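Local atomic coordinates of 2',5'-phosphodiesterase 12 (Homo sapiens, PDB entry 4Z0V), a protein that carries a magnesium-bearing domain of the endonuclease/exonuclease/phosphatase family, of DNase I-like fold, joined to a smaller N-terminal domain rich in beta strands. Residues A[10-15]-A[26-31]; A[108-113]-A[167-172]; A[129-134]-A[430-435]; A[224-229]-A[315-320]; A[266-271]-A[306-311]. All coordinates share one frame; numbering follows the deposited sequence. Where two conformers were deposited one is given.

Contact 1: residues A[10-15]-A[26-31]; sequences FTELQL and CPKLSL
S30 donates its hydroxyl OG to E12 OE1 at 2.7 Å, meeting the carboxylate on its anti side and 18° out of its plane. The extended chain of K28 passes the same carboxylate, but its NZ stands 3.6 Å from E12 OE2, a long salt bridge, and finds its stronger partner in D190. In the backbone, S30 O accepts from T11 N at 2.7 Å and, weakly, from E12 N at 3.5 Å. Q14 and K28 exchange a regular pair of bonds farther along. The face that carries F10, L13, L29 and L31 is apolar. There L31 CD1 sits over the F10 ring, 3.9 Å from its centroid, while L13 CD1 and L29 CD2 press together at 3.3 Å, tighter than usual; C81 of strand 77-82 backs both F10 and L13. Two residues, T11 and E12, facing the single S30 make a classic beta bulge, here in the two-stranded antiparallel sheet of the E-set-like N-terminal domain.

Contact 2: residues A[108-113]-A[167-172]; sequences CTFDHR and QKELTG
Helix 159-172 receives the short helical turn 110-113 through F110, a single ring that carries most of this packing by meeting E169 and K168. The ring is sandwiched. E169 CB lies over one face, 3.7 Å from the centroid and 18° off the normal, and C108 CB, from the same segment as F110, covers the opposite face. Because E169 runs fully extended from a CG anti to the backbone N (chi1 -179°), its carboxylate continues past the ring rim, with OE2 3.5 Å from F110 CD2 and the two planes 23° apart. Both carboxylate oxygens are bonded, OE1 to Y173 and OE2 to Y131. The helix belongs to a layer of the DNase I-like sandwich: its L170 packs on V129 and I178 of the underlying sheet, while F110 comes to a different flank. K168 crosses the ring at about a right angle, its CG 3.9 Å from F110 CE1. Beyond it, a water receives from K168 NZ at 2.8 Å and donates to D111 OD1 at 2.7 Å; the ammonium is also bonded to G22 O. D111 OD2, in turn, accepts from C108 N at 2.9 Å, from above the carboxylate plane, tying the residue before the turn to the D111 side chain. R113 NH1 stays 4.4 Å from E169 OE1, beyond a salt bridge; the guanidinium is bonded to P408 O and A432 O instead.

Contact 3: residues A[129-134]-A[430-435]; sequences VSYNIL and HIALVC
N132 lays its amide flat on the ring of H430, the planes only 2° apart and N132 CG 3.6 Å from H430 CD2. Chi1 of 173° carries the amide out over the imidazole, with N132 CB above that face. Further bonds hold both members of the stack: N132 OD1 accepts L134 N at 3.1 Å in an Asx turn, its ND2 reaches D327 and E182, and H430 ND1 pairs with D392. Y131 offers a ring face instead. A432 CB stands over its centre, 3.6 Å from the centroid, with I133 CG2 on the opposite face and H430 O at the edge. Then pairing begins, S130 N to L433 O at 2.9 Å and L433 N to S130 O at 2.8 Å, followed by V129 CG2 against V434 CG1 at 3.9 Å. These antiparallel strands lie inside one sheet of the DNase I-like sandwich; N132, its nearest side-chain atom about 4 Å from the magnesium ion, and the H430–D392 pair are consistent with the family's active site.

Contact 4: residues A[224-229]-A[315-320]; sequences LLSQHD and DLYPGI
Y317 buries more surface here than any other residue, and it does so by reaching across to S226, a small example of a serine hydroxyl, S226 OG, organising two side chains. Y317 OH and S226 OG are hydrogen-bonded at 2.7 Å, and S226 OG lies near the plane of the phenol ring, at its edge. The serine oxygen is also bonded to H228 NE2, again at 2.7 Å, so it joins phenol to imidazole, and its chi1 of 59° turns it to face both. H228 NE2 itself sits in the plane of the Y317 ring, 4.0 Å from Y317 CE2. L316, just before Y317, runs counter to H228 alongside it, its CD1 3.6 Å from H228 ND1. At roughly a right angle to the S226 bond, L225 CB comes to 3.4 Å from Y317 OH, while L225 CD1 touches Y317 CE1 obliquely. L225 and S226 both face V270, a classic beta bulge. The contact lies at the surface: Y317 is the first residue to leave helix 295-316, and its ring rests on V270 of strand 265-273 and R280 of strand 280-287, bridging the helix end to neighbouring strand 222-231.

Contact 5: residues A[266-271]-A[306-311]; sequences LQVSVL and LAHIRH
H308 and I309 are the two helix residues that meet L266 and V268 of the strand, a compact example of how two consecutive positions can seat a helix on a sheet. H308 comes first and brings its imidazole across. A chi1 of -177° swings the ring away from its own backbone N, and it reaches toward the strand, CD2 foremost; H308 CD2 lies 3.9 Å from L266 CD2 and equally 3.9 Å from V268 CG2. The valine methyl is at the ring's edge, close to its plane, whereas the leucine methyl comes in obliquely. A ring carbon thus makes the packing contact, while NE2 is bonded to H228 O on the adjoining strand, which fixes the rotation of the imidazole and satisfies a buried nitrogen. Next, I309 adds its CG1, 4.3 Å from L266 CD2 and 4.4 Å from V268 CG2, so that the same two methyls serve both helix residues. The segments 266-271 and 306-311 run nearly parallel, crossing at -19° with axes 10.5 Å apart, as in a helical layer laid on a sheet. Within that sheet strand 265-273 lies between strands 222-231 and 280-287; I309 also packs on A284 of the latter and on V322 and F324 of strand 322-327, while H308 touches I230.

Contacts 2, 3 and 5 are buried, contact 4 is at the surface, and contact 1 is partly buried in the separate N-terminal domain. Contacts 1 and 3 both pair antiparallel strands through the backbone, yet the polar side chains of contact 1 occupy one face of the sheet, whereas in contact 3 the side chain of N132 comes close to the magnesium ion. Contacts 2 and 3 meet directly, through E169 with Y131 and R113 with A432, helix against sheet. Contacts 4 and 5, centres about 7 Å apart, share helix 295-316 and adjacent strands of the second sheet: contact 5 is almost wholly carbon packing, contact 4 centres on hydroxyls and an imidazole, and H228–H308 joins them.

Contact 1: residues A[10-15]-A[26-31]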
# COMPACT_ATOMS: atom_id res chain seq x y z
N PHE A 10 17.94 10.05 19.23
CA PHE A 10 17.09 9.00 18.67
C PHE A 10 16.12 8.58 19.77
O PHE A 10 16.57 8.04 20.78
CB PHE A 10 17.92 7.78 18.14
CG PHE A 10 18.74 8.00 16.88
CD1 PHE A 10 18.12 8.14 15.65
CD2 PHE A 10 20.13 8.00 16.93
CE1 PHE A 10 18.88 8.36 14.49
CE2 PHE A 10 20.88 8.21 15.77
CZ PHE A 10 20.25 8.40 14.56
N THR A 11 14.81 8.89 19.62
CA THR A 11 13.76 8.52 20.58
C THR A 11 13.44 7.03 20.45
O THR A 11 13.03 6.39 21.42
CB THR A 11 12.51 9.37 20.39
OG1 THR A 11 12.03 9.22 19.05
CG2 THR A 11 12.75 10.83 20.70
N GLU A 12 13.59 6.50 19.23
CA GLU A 12 13.38 5.09 18.94
C GLU A 12 14.52 4.66 18.05
O GLU A 12 14.92 5.41 17.17
CB GLU A 12 12.00 4.83 18.27
CG GLU A 12 10.80 5.21 19.12
CD GLU A 12 9.44 4.93 18.52
OE1 GLU A 12 9.07 5.58 17.51
OE2 GLU A 12 8.71 4.09 19.10
N LEU A 13 15.13 3.53 18.39
CA LEU A 13 16.23 2.92 17.65
C LEU A 13 15.97 1.46 17.78
O LEU A 13 16.03 0.94 18.91
CB LEU A 13 17.60 3.38 18.19
CG LEU A 13 18.78 3.00 17.31
CD1 LEU A 13 18.75 3.74 16.01
CD2 LEU A 13 20.07 3.28 18.01
N GLN A 14 15.61 0.79 16.64
CA GLN A 14 15.24 -0.62 16.59
C GLN A 14 15.68 -1.30 15.30
O GLN A 14 15.62 -0.70 14.23
CB GLN A 14 13.71 -0.80 16.74
CG GLN A 14 13.12 -0.39 18.09
CD GLN A 14 11.68 -0.80 18.27
OE1 GLN A 14 11.23 -1.86 17.82
NE2 GLN A 14 10.94 0.01 19.02
N LEU A 15 16.06 -2.58 15.39
CA LEU A 15 16.45 -3.36 14.22
C LEU A 15 15.40 -4.45 13.98
O LEU A 15 14.78 -4.89 14.96
CB LEU A 15 17.84 -4.01 14.41
CG LEU A 15 19.08 -3.11 14.37
CD1 LEU A 15 20.32 -3.89 14.76
CD2 LEU A 15 19.29 -2.55 12.98
N CYS A 26 16.21 -2.35 7.51
CA CYS A 26 15.72 -0.98 7.64
C CYS A 26 15.46 -0.64 9.10
O CYS A 26 14.41 -0.99 9.64
CB CYS A 26 14.46 -0.80 6.79
SG CYS A 26 14.67 -1.29 5.06
N PRO A 27 16.43 0.00 9.76
CA PRO A 27 16.23 0.30 11.18
C PRO A 27 15.14 1.32 11.42
O PRO A 27 14.97 2.25 10.62
CB PRO A 27 17.59 0.89 11.62
CG PRO A 27 18.24 1.38 10.37
CD PRO A 27 17.74 0.48 9.27
N LYS A 28 14.43 1.17 12.54
CA LYS A 28 13.48 2.17 12.99
C LYS A 28 14.32 3.21 13.71
O LYS A 28 15.14 2.83 14.55
CB LYS A 28 12.40 1.54 13.90
CG LYS A 28 11.35 2.53 14.41
CD LYS A 28 10.30 1.74 15.17
CE LYS A 28 9.26 2.60 15.81
NZ LYS A 28 8.18 1.77 16.39
N LEU A 29 14.23 4.46 13.28
CA LEU A 29 14.94 5.58 13.90
C LEU A 29 13.99 6.71 14.02
O LEU A 29 13.58 7.26 13.01
CB LEU A 29 16.18 6.10 13.13
CG LEU A 29 16.95 5.25 12.15
CD1 LEU A 29 17.74 6.15 11.25
CD2 LEU A 29 17.95 4.39 12.85
N SER A 30 13.59 7.04 15.22
CA SER A 30 12.71 8.19 15.36
C SER A 30 13.61 9.26 15.92
O SER A 30 14.26 9.04 16.95
CB SER A 30 11.50 7.86 16.22
OG SER A 30 10.81 6.72 15.73
N LEU A 31 13.83 10.31 15.15
CA LEU A 31 14.79 11.33 15.51
C LEU A 31 14.14 12.63 16.01
O LEU A 31 13.26 13.17 15.34
CB LEU A 31 15.66 11.58 14.26
CG LEU A 31 17.06 12.19 14.42
CD1 LEU A 31 17.79 11.64 15.61
CD2 LEU A 31 17.88 11.95 13.17
O HOH W 1 6.90 4.52 15.93
O HOH W 2 8.15 -0.14 19.26

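Contact 2: residues A[108-113]-A[167-172]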
# COMPACT_ATOMS: atom_id res chain seq x y z
N CYS A 108 11.79 -14.37 -5.65
CA CYS A 108 10.53 -13.71 -5.25
C CYS A 108 9.89 -13.29 -6.52
O CYS A 108 10.61 -12.93 -7.44
CB CYS A 108 10.74 -12.53 -4.31
SG CYS A 108 11.29 -13.00 -2.66
N THR A 109 8.55 -13.24 -6.55
CA THR A 109 7.81 -12.85 -7.76
C THR A 109 8.14 -11.44 -8.22
O THR A 109 8.02 -11.13 -9.40
CB THR A 109 6.32 -12.99 -7.52
OG1 THR A 109 5.94 -12.00 -6.55
CG2 THR A 109 5.92 -14.39 -7.07
N PHE A 110 8.52 -10.56 -7.28
CA PHE A 110 8.82 -9.18 -7.64
C PHE A 110 10.25 -9.00 -8.18
O PHE A 110 10.57 -7.89 -8.62
CB PHE A 110 8.57 -8.27 -6.42
CG PHE A 110 9.20 -8.73 -5.12
CD1 PHE A 110 10.57 -8.59 -4.90
CD2 PHE A 110 8.43 -9.32 -4.12
CE1 PHE A 110 11.15 -8.98 -3.69
CE2 PHE A 110 9.00 -9.71 -2.90
CZ PHE A 110 10.35 -9.53 -2.70
N ASP A 111 11.13 -10.05 -8.14
CA ASP A 111 12.51 -9.91 -8.64
C ASP A 111 12.55 -9.46 -10.12
O ASP A 111 13.25 -8.51 -10.45
CB ASP A 111 13.33 -11.19 -8.48
CG ASP A 111 13.58 -11.61 -7.05
OD1 ASP A 111 13.47 -10.75 -6.14
OD2 ASP A 111 13.88 -12.80 -6.83
N HIS A 112 11.77 -10.13 -10.98
CA HIS A 112 11.71 -9.76 -12.40
C HIS A 112 11.04 -8.39 -12.57
O HIS A 112 11.44 -7.62 -13.42
CB HIS A 112 10.94 -10.83 -13.19
CG HIS A 112 10.86 -10.50 -14.64
ND1 HIS A 112 11.97 -10.57 -15.47
CD2 HIS A 112 9.80 -10.04 -15.37
CE1 HIS A 112 11.56 -10.20 -16.67
NE2 HIS A 112 10.27 -9.85 -16.65
N ARG A 113 10.05 -8.08 -11.72
CA ARG A 113 9.31 -6.82 -11.79
C ARG A 113 10.22 -5.64 -11.52
O ARG A 113 10.07 -4.60 -12.15
CB ARG A 113 8.15 -6.85 -10.77
CG ARG A 113 7.20 -8.02 -11.02
CD ARG A 113 5.95 -7.87 -10.18
NE ARG A 113 4.99 -6.96 -10.80
CZ ARG A 113 3.89 -6.51 -10.20
NH1 ARG A 113 3.63 -6.84 -8.94
NH2 ARG A 113 3.04 -5.74 -10.87
N GLN A 167 9.05 -5.19 2.41
CA GLN A 167 10.01 -4.10 2.45
C GLN A 167 10.90 -4.13 1.21
O GLN A 167 11.07 -3.11 0.55
CB GLN A 167 10.87 -4.18 3.72
CG GLN A 167 10.12 -3.71 4.98
CD GLN A 167 11.04 -3.81 6.20
OE1 GLN A 167 11.95 -4.64 6.25
NE2 GLN A 167 10.85 -2.97 7.20
N LYS A 168 11.41 -5.32 0.86
CA LYS A 168 12.25 -5.45 -0.33
C LYS A 168 11.44 -5.10 -1.60
O LYS A 168 11.91 -4.36 -2.45
CB LYS A 168 12.83 -6.87 -0.43
CG LYS A 168 13.81 -6.97 -1.63
CD LYS A 168 14.52 -8.29 -1.75
CE LYS A 168 15.49 -8.27 -2.92
NZ LYS A 168 16.25 -9.56 -2.96
N GLU A 169 10.23 -5.61 -1.67
CA GLU A 169 9.35 -5.38 -2.81
C GLU A 169 9.07 -3.90 -3.02
O GLU A 169 9.30 -3.37 -4.10
CB GLU A 169 8.03 -6.14 -2.63
CG GLU A 169 7.13 -5.90 -3.83
CD GLU A 169 5.89 -6.75 -3.86
OE1 GLU A 169 5.12 -6.62 -4.84
OE2 GLU A 169 5.68 -7.53 -2.90
N LEU A 170 8.52 -3.23 -2.00
CA LEU A 170 8.15 -1.84 -2.13
C LEU A 170 9.32 -0.94 -2.32
O LEU A 170 9.26 -0.10 -3.20
CB LEU A 170 7.33 -1.39 -0.90
CG LEU A 170 5.94 -2.03 -0.83
CD1 LEU A 170 5.19 -1.53 0.42
CD2 LEU A 170 5.11 -1.67 -2.10
N THR A 171 10.42 -1.12 -1.56
CA THR A 171 11.57 -0.23 -1.76
C THR A 171 12.20 -0.42 -3.13
O THR A 171 12.64 0.56 -3.74
CB THR A 171 12.60 -0.40 -0.65
OG1 THR A 171 13.10 -1.75 -0.67
CG2 THR A 171 12.02 -0.03 0.77
N GLY A 172 12.15 -1.65 -3.64
CA GLY A 172 12.65 -2.01 -4.96
C GLY A 172 11.89 -1.37 -6.11
O GLY A 172 12.45 -1.22 -7.20
O HOH W 3 14.34 -11.44 -3.68

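Contact 3: residues A[129-134]-A[430-435]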
# COMPACT_ATOMS: atom_id res chain seq x y z
N VAL A 129 1.89 2.78 -7.03
CA VAL A 129 1.70 1.39 -6.60
C VAL A 129 0.38 1.28 -5.87
O VAL A 129 0.04 2.17 -5.09
CB VAL A 129 2.86 0.97 -5.63
CG1 VAL A 129 2.62 -0.44 -5.05
CG2 VAL A 129 4.24 1.05 -6.32
N SER A 130 -0.35 0.18 -6.06
CA SER A 130 -1.54 -0.13 -5.24
C SER A 130 -1.39 -1.56 -4.80
O SER A 130 -1.17 -2.44 -5.65
CB SER A 130 -2.86 0.10 -5.98
OG SER A 130 -3.95 -0.16 -5.09
N TYR A 131 -1.46 -1.81 -3.48
CA TYR A 131 -1.18 -3.17 -3.02
C TYR A 131 -1.90 -3.51 -1.73
O TYR A 131 -1.73 -2.80 -0.74
CB TYR A 131 0.34 -3.24 -2.76
CG TYR A 131 1.02 -4.58 -2.54
CD1 TYR A 131 0.38 -5.77 -2.86
CD2 TYR A 131 2.36 -4.64 -2.13
CE1 TYR A 131 1.05 -7.00 -2.78
CE2 TYR A 131 3.03 -5.86 -2.03
CZ TYR A 131 2.38 -7.03 -2.38
OH TYR A 131 3.06 -8.23 -2.32
N ASN A 132 -2.66 -4.62 -1.72
CA ASN A 132 -3.31 -5.12 -0.51
C ASN A 132 -2.27 -6.09 0.05
O ASN A 132 -1.97 -7.10 -0.59
CB ASN A 132 -4.68 -5.76 -0.82
CG ASN A 132 -5.31 -6.44 0.39
OD1 ASN A 132 -4.60 -7.03 1.22
ND2 ASN A 132 -6.66 -6.38 0.51
N ILE A 133 -1.67 -5.74 1.18
CA ILE A 133 -0.49 -6.46 1.71
C ILE A 133 -0.83 -7.58 2.69
O ILE A 133 0.11 -8.21 3.20
CB ILE A 133 0.56 -5.48 2.31
CG1 ILE A 133 -0.03 -4.66 3.51
CG2 ILE A 133 1.13 -4.55 1.18
CD1 ILE A 133 1.07 -3.92 4.36
N LEU A 134 -2.14 -7.90 2.86
CA LEU A 134 -2.66 -9.00 3.72
C LEU A 134 -2.31 -8.76 5.19
O LEU A 134 -1.16 -8.95 5.65
CB LEU A 134 -2.12 -10.37 3.21
CG LEU A 134 -2.42 -11.64 4.05
CD1 LEU A 134 -3.92 -11.80 4.30
CD2 LEU A 134 -1.83 -12.87 3.36
N HIS A 430 -2.71 -10.95 -2.60
CA HIS A 430 -2.89 -10.04 -3.73
C HIS A 430 -1.54 -9.78 -4.40
O HIS A 430 -0.50 -10.04 -3.81
CB HIS A 430 -3.50 -8.71 -3.29
CG HIS A 430 -4.94 -8.79 -2.90
ND1 HIS A 430 -5.94 -8.19 -3.67
CD2 HIS A 430 -5.51 -9.33 -1.80
CE1 HIS A 430 -7.08 -8.42 -3.03
NE2 HIS A 430 -6.88 -9.10 -1.90
N ILE A 431 -1.57 -9.22 -5.61
CA ILE A 431 -0.39 -8.86 -6.38
C ILE A 431 -0.37 -7.34 -6.50
O ILE A 431 -1.39 -6.75 -6.88
CB ILE A 431 -0.44 -9.56 -7.74
CG1 ILE A 431 -0.51 -11.10 -7.58
CG2 ILE A 431 0.74 -9.12 -8.62
CD1 ILE A 431 -0.83 -11.86 -8.92
N ALA A 432 0.78 -6.72 -6.20
CA ALA A 432 0.92 -5.28 -6.31
C ALA A 432 0.73 -4.81 -7.72
O ALA A 432 1.23 -5.45 -8.67
CB ALA A 432 2.31 -4.84 -5.83
N LEU A 433 -0.01 -3.71 -7.87
CA LEU A 433 -0.12 -3.03 -9.18
C LEU A 433 0.88 -1.93 -9.20
O LEU A 433 0.98 -1.19 -8.24
CB LEU A 433 -1.51 -2.46 -9.42
CG LEU A 433 -2.65 -3.43 -9.52
CD1 LEU A 433 -3.91 -2.65 -9.76
CD2 LEU A 433 -2.42 -4.45 -10.64
N VAL A 434 1.67 -1.83 -10.27
CA VAL A 434 2.70 -0.78 -10.38
C VAL A 434 2.65 -0.22 -11.78
O VAL A 434 2.69 -1.00 -12.75
CB VAL A 434 4.13 -1.31 -10.06
CG1 VAL A 434 5.15 -0.16 -9.95
CG2 VAL A 434 4.15 -2.18 -8.81
N CYS A 435 2.58 1.10 -11.93
CA CYS A 435 2.58 1.71 -13.27
C CYS A 435 3.25 3.06 -13.22
O CYS A 435 3.22 3.73 -12.19
CB CYS A 435 1.16 1.83 -13.79
SG CYS A 435 0.14 2.93 -12.80
O HOH W 4 -3.09 -5.58 -4.50

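Contact 4: residues A[224-229]-A[315-320]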
# COMPACT_ATOMS: atom_id res chain seq x y z
N LEU A 224 2.84 16.92 1.28
CA LEU A 224 1.42 16.73 1.61
C LEU A 224 0.79 18.08 1.95
O LEU A 224 1.32 18.80 2.79
CB LEU A 224 1.33 15.76 2.79
CG LEU A 224 -0.06 15.48 3.36
CD1 LEU A 224 -0.92 14.70 2.35
CD2 LEU A 224 0.06 14.66 4.66
N LEU A 225 -0.29 18.46 1.26
CA LEU A 225 -1.00 19.71 1.55
C LEU A 225 -2.07 19.50 2.60
O LEU A 225 -2.15 20.27 3.58
CB LEU A 225 -1.64 20.32 0.29
CG LEU A 225 -0.65 20.83 -0.76
CD1 LEU A 225 -1.39 21.53 -1.91
CD2 LEU A 225 0.41 21.78 -0.11
N SER A 226 -2.97 18.55 2.35
CA SER A 226 -4.10 18.34 3.24
C SER A 226 -4.65 16.92 3.14
O SER A 226 -4.31 16.18 2.21
CB SER A 226 -5.21 19.33 2.88
OG SER A 226 -5.60 19.15 1.54
N GLN A 227 -5.48 16.54 4.12
CA GLN A 227 -6.04 15.18 4.16
C GLN A 227 -7.55 15.27 4.31
O GLN A 227 -8.07 16.17 4.98
CB GLN A 227 -5.43 14.35 5.29
CG GLN A 227 -3.91 14.18 5.16
CD GLN A 227 -3.36 13.54 6.40
OE1 GLN A 227 -2.85 14.22 7.29
NE2 GLN A 227 -3.48 12.21 6.50
N HIS A 228 -8.27 14.36 3.65
CA HIS A 228 -9.74 14.44 3.62
C HIS A 228 -10.35 13.03 3.75
O HIS A 228 -11.21 12.62 2.97
CB HIS A 228 -10.17 15.13 2.32
CG HIS A 228 -9.44 16.43 2.08
ND1 HIS A 228 -9.91 17.62 2.59
CD2 HIS A 228 -8.28 16.66 1.43
CE1 HIS A 228 -9.03 18.55 2.22
NE2 HIS A 228 -8.03 18.01 1.54
N ASP A 229 -9.87 12.28 4.73
CA ASP A 229 -10.36 10.90 4.90
C ASP A 229 -11.80 10.85 5.41
O ASP A 229 -12.23 11.70 6.19
CB ASP A 229 -9.49 10.13 5.90
CG ASP A 229 -8.01 10.07 5.60
OD1 ASP A 229 -7.59 10.46 4.46
OD2 ASP A 229 -7.28 9.60 6.46
N ASP A 315 -14.11 21.52 -5.51
CA ASP A 315 -14.75 22.51 -4.63
C ASP A 315 -13.73 23.04 -3.63
O ASP A 315 -13.50 24.25 -3.61
CB ASP A 315 -15.98 21.90 -3.92
CG ASP A 315 -17.18 21.59 -4.80
OD1 ASP A 315 -17.19 22.02 -5.97
OD2 ASP A 315 -18.13 20.95 -4.29
N LEU A 316 -13.11 22.15 -2.82
CA LEU A 316 -12.10 22.55 -1.83
C LEU A 316 -10.89 23.10 -2.55
O LEU A 316 -10.39 24.15 -2.18
CB LEU A 316 -11.70 21.40 -0.88
CG LEU A 316 -12.80 20.84 0.03
CD1 LEU A 316 -12.23 19.82 1.04
CD2 LEU A 316 -13.52 21.97 0.82
N TYR A 317 -10.44 22.40 -3.59
CA TYR A 317 -9.35 22.86 -4.46
C TYR A 317 -9.99 23.24 -5.80
O TYR A 317 -10.98 22.63 -6.20
CB TYR A 317 -8.29 21.78 -4.65
CG TYR A 317 -7.39 21.63 -3.44
CD1 TYR A 317 -6.22 22.37 -3.32
CD2 TYR A 317 -7.74 20.76 -2.41
CE1 TYR A 317 -5.39 22.23 -2.20
CE2 TYR A 317 -6.93 20.63 -1.27
CZ TYR A 317 -5.77 21.38 -1.17
OH TYR A 317 -4.95 21.20 -0.10
N PRO A 318 -9.39 24.18 -6.54
CA PRO A 318 -10.03 24.67 -7.77
C PRO A 318 -9.71 23.83 -9.02
O PRO A 318 -9.30 24.38 -10.05
CB PRO A 318 -9.51 26.11 -7.86
CG PRO A 318 -8.12 26.00 -7.34
CD PRO A 318 -8.25 25.04 -6.16
N GLY A 319 -9.98 22.54 -8.95
CA GLY A 319 -9.87 21.64 -10.09
C GLY A 319 -8.52 20.99 -10.23
O GLY A 319 -7.70 21.44 -11.03
N ILE A 320 -8.27 19.97 -9.42
CA ILE A 320 -7.00 19.24 -9.48
C ILE A 320 -7.26 17.81 -9.96
O ILE A 320 -8.34 17.28 -9.69
CB ILE A 320 -6.26 19.29 -8.14
CG1 ILE A 320 -7.12 18.67 -6.99
CG2 ILE A 320 -5.85 20.74 -7.84
CD1 ILE A 320 -6.31 18.52 -5.67

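Contact 5: residues A[266-271]-A[306-311]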
# COMPACT_ATOMS: atom_id res chain seq x y z
N LEU A 266 -12.25 5.61 3.22
CA LEU A 266 -11.63 6.24 2.06
C LEU A 266 -10.56 7.19 2.54
O LEU A 266 -10.84 8.10 3.32
CB LEU A 266 -12.68 7.01 1.25
CG LEU A 266 -12.13 7.77 0.02
CD1 LEU A 266 -11.57 6.79 -1.03
CD2 LEU A 266 -13.20 8.66 -0.59
N GLN A 267 -9.35 7.00 2.09
CA GLN A 267 -8.25 7.87 2.46
C GLN A 267 -8.02 8.83 1.30
O GLN A 267 -7.99 8.41 0.14
CB GLN A 267 -7.03 7.00 2.75
CG GLN A 267 -5.73 7.74 3.05
CD GLN A 267 -4.66 6.73 3.42
OE1 GLN A 267 -4.32 5.82 2.64
NE2 GLN A 267 -4.16 6.84 4.65
N VAL A 268 -7.92 10.12 1.59
CA VAL A 268 -7.73 11.10 0.54
C VAL A 268 -6.61 12.03 0.99
O VAL A 268 -6.71 12.63 2.08
CB VAL A 268 -9.00 11.89 0.16
CG1 VAL A 268 -8.69 12.94 -0.91
CG2 VAL A 268 -10.14 10.97 -0.32
N SER A 269 -5.62 12.19 0.13
CA SER A 269 -4.48 13.07 0.41
C SER A 269 -4.22 13.96 -0.79
O SER A 269 -4.09 13.45 -1.91
CB SER A 269 -3.24 12.22 0.70
OG SER A 269 -3.52 11.18 1.63
N VAL A 270 -4.10 15.27 -0.57
CA VAL A 270 -3.80 16.18 -1.67
C VAL A 270 -2.31 16.49 -1.60
O VAL A 270 -1.85 16.99 -0.57
CB VAL A 270 -4.68 17.44 -1.64
CG1 VAL A 270 -4.20 18.46 -2.68
CG2 VAL A 270 -6.15 17.08 -1.87
N LEU A 271 -1.58 16.22 -2.69
CA LEU A 271 -0.14 16.42 -2.76
C LEU A 271 0.21 17.57 -3.66
O LEU A 271 -0.48 17.84 -4.65
CB LEU A 271 0.56 15.15 -3.31
CG LEU A 271 0.25 13.81 -2.62
CD1 LEU A 271 0.96 12.68 -3.32
CD2 LEU A 271 0.63 13.85 -1.12
N LEU A 306 -16.72 8.86 -5.15
CA LEU A 306 -16.55 9.78 -6.28
C LEU A 306 -17.12 11.17 -5.99
O LEU A 306 -16.47 12.15 -6.35
CB LEU A 306 -17.13 9.19 -7.58
CG LEU A 306 -16.40 7.94 -8.13
CD1 LEU A 306 -17.09 7.43 -9.42
CD2 LEU A 306 -14.89 8.21 -8.39
N ALA A 307 -18.25 11.26 -5.27
CA ALA A 307 -18.84 12.55 -4.88
C ALA A 307 -17.92 13.25 -3.88
O ALA A 307 -17.75 14.47 -3.95
CB ALA A 307 -20.23 12.36 -4.27
N HIS A 308 -17.32 12.50 -2.95
CA HIS A 308 -16.37 13.06 -2.00
C HIS A 308 -15.12 13.57 -2.73
O HIS A 308 -14.65 14.68 -2.47
CB HIS A 308 -15.97 12.03 -0.91
CG HIS A 308 -15.06 12.65 0.11
ND1 HIS A 308 -15.47 13.72 0.89
CD2 HIS A 308 -13.76 12.37 0.40
CE1 HIS A 308 -14.43 14.04 1.65
NE2 HIS A 308 -13.38 13.27 1.38
N ILE A 309 -14.58 12.77 -3.65
CA ILE A 309 -13.36 13.15 -4.38
C ILE A 309 -13.66 14.36 -5.28
O ILE A 309 -12.80 15.26 -5.40
CB ILE A 309 -12.81 11.94 -5.16
CG1 ILE A 309 -12.24 10.88 -4.17
CG2 ILE A 309 -11.73 12.40 -6.14
CD1 ILE A 309 -12.10 9.46 -4.78
N ARG A 310 -14.88 14.43 -5.85
CA ARG A 310 -15.28 15.58 -6.67
C ARG A 310 -15.29 16.85 -5.80
O ARG A 310 -14.78 17.88 -6.21
CB ARG A 310 -16.68 15.32 -7.32
CG ARG A 310 -17.29 16.46 -8.16
CD ARG A 310 -16.49 16.87 -9.38
NE ARG A 310 -16.54 15.86 -10.43
CZ ARG A 310 -15.73 15.83 -11.49
NH1 ARG A 310 -14.79 16.75 -11.64
NH2 ARG A 310 -15.83 14.86 -12.38
N HIS A 311 -15.80 16.73 -4.58
CA HIS A 311 -15.84 17.86 -3.65
C HIS A 311 -14.43 18.32 -3.32
O HIS A 311 -14.14 19.51 -3.37
CB HIS A 311 -16.57 17.47 -2.35
CG HIS A 311 -16.52 18.52 -1.29
ND1 HIS A 311 -17.15 19.74 -1.45
CD2 HIS A 311 -15.95 18.49 -0.07
CE1 HIS A 311 -16.94 20.41 -0.33
NE2 HIS A 311 -16.23 19.69 0.54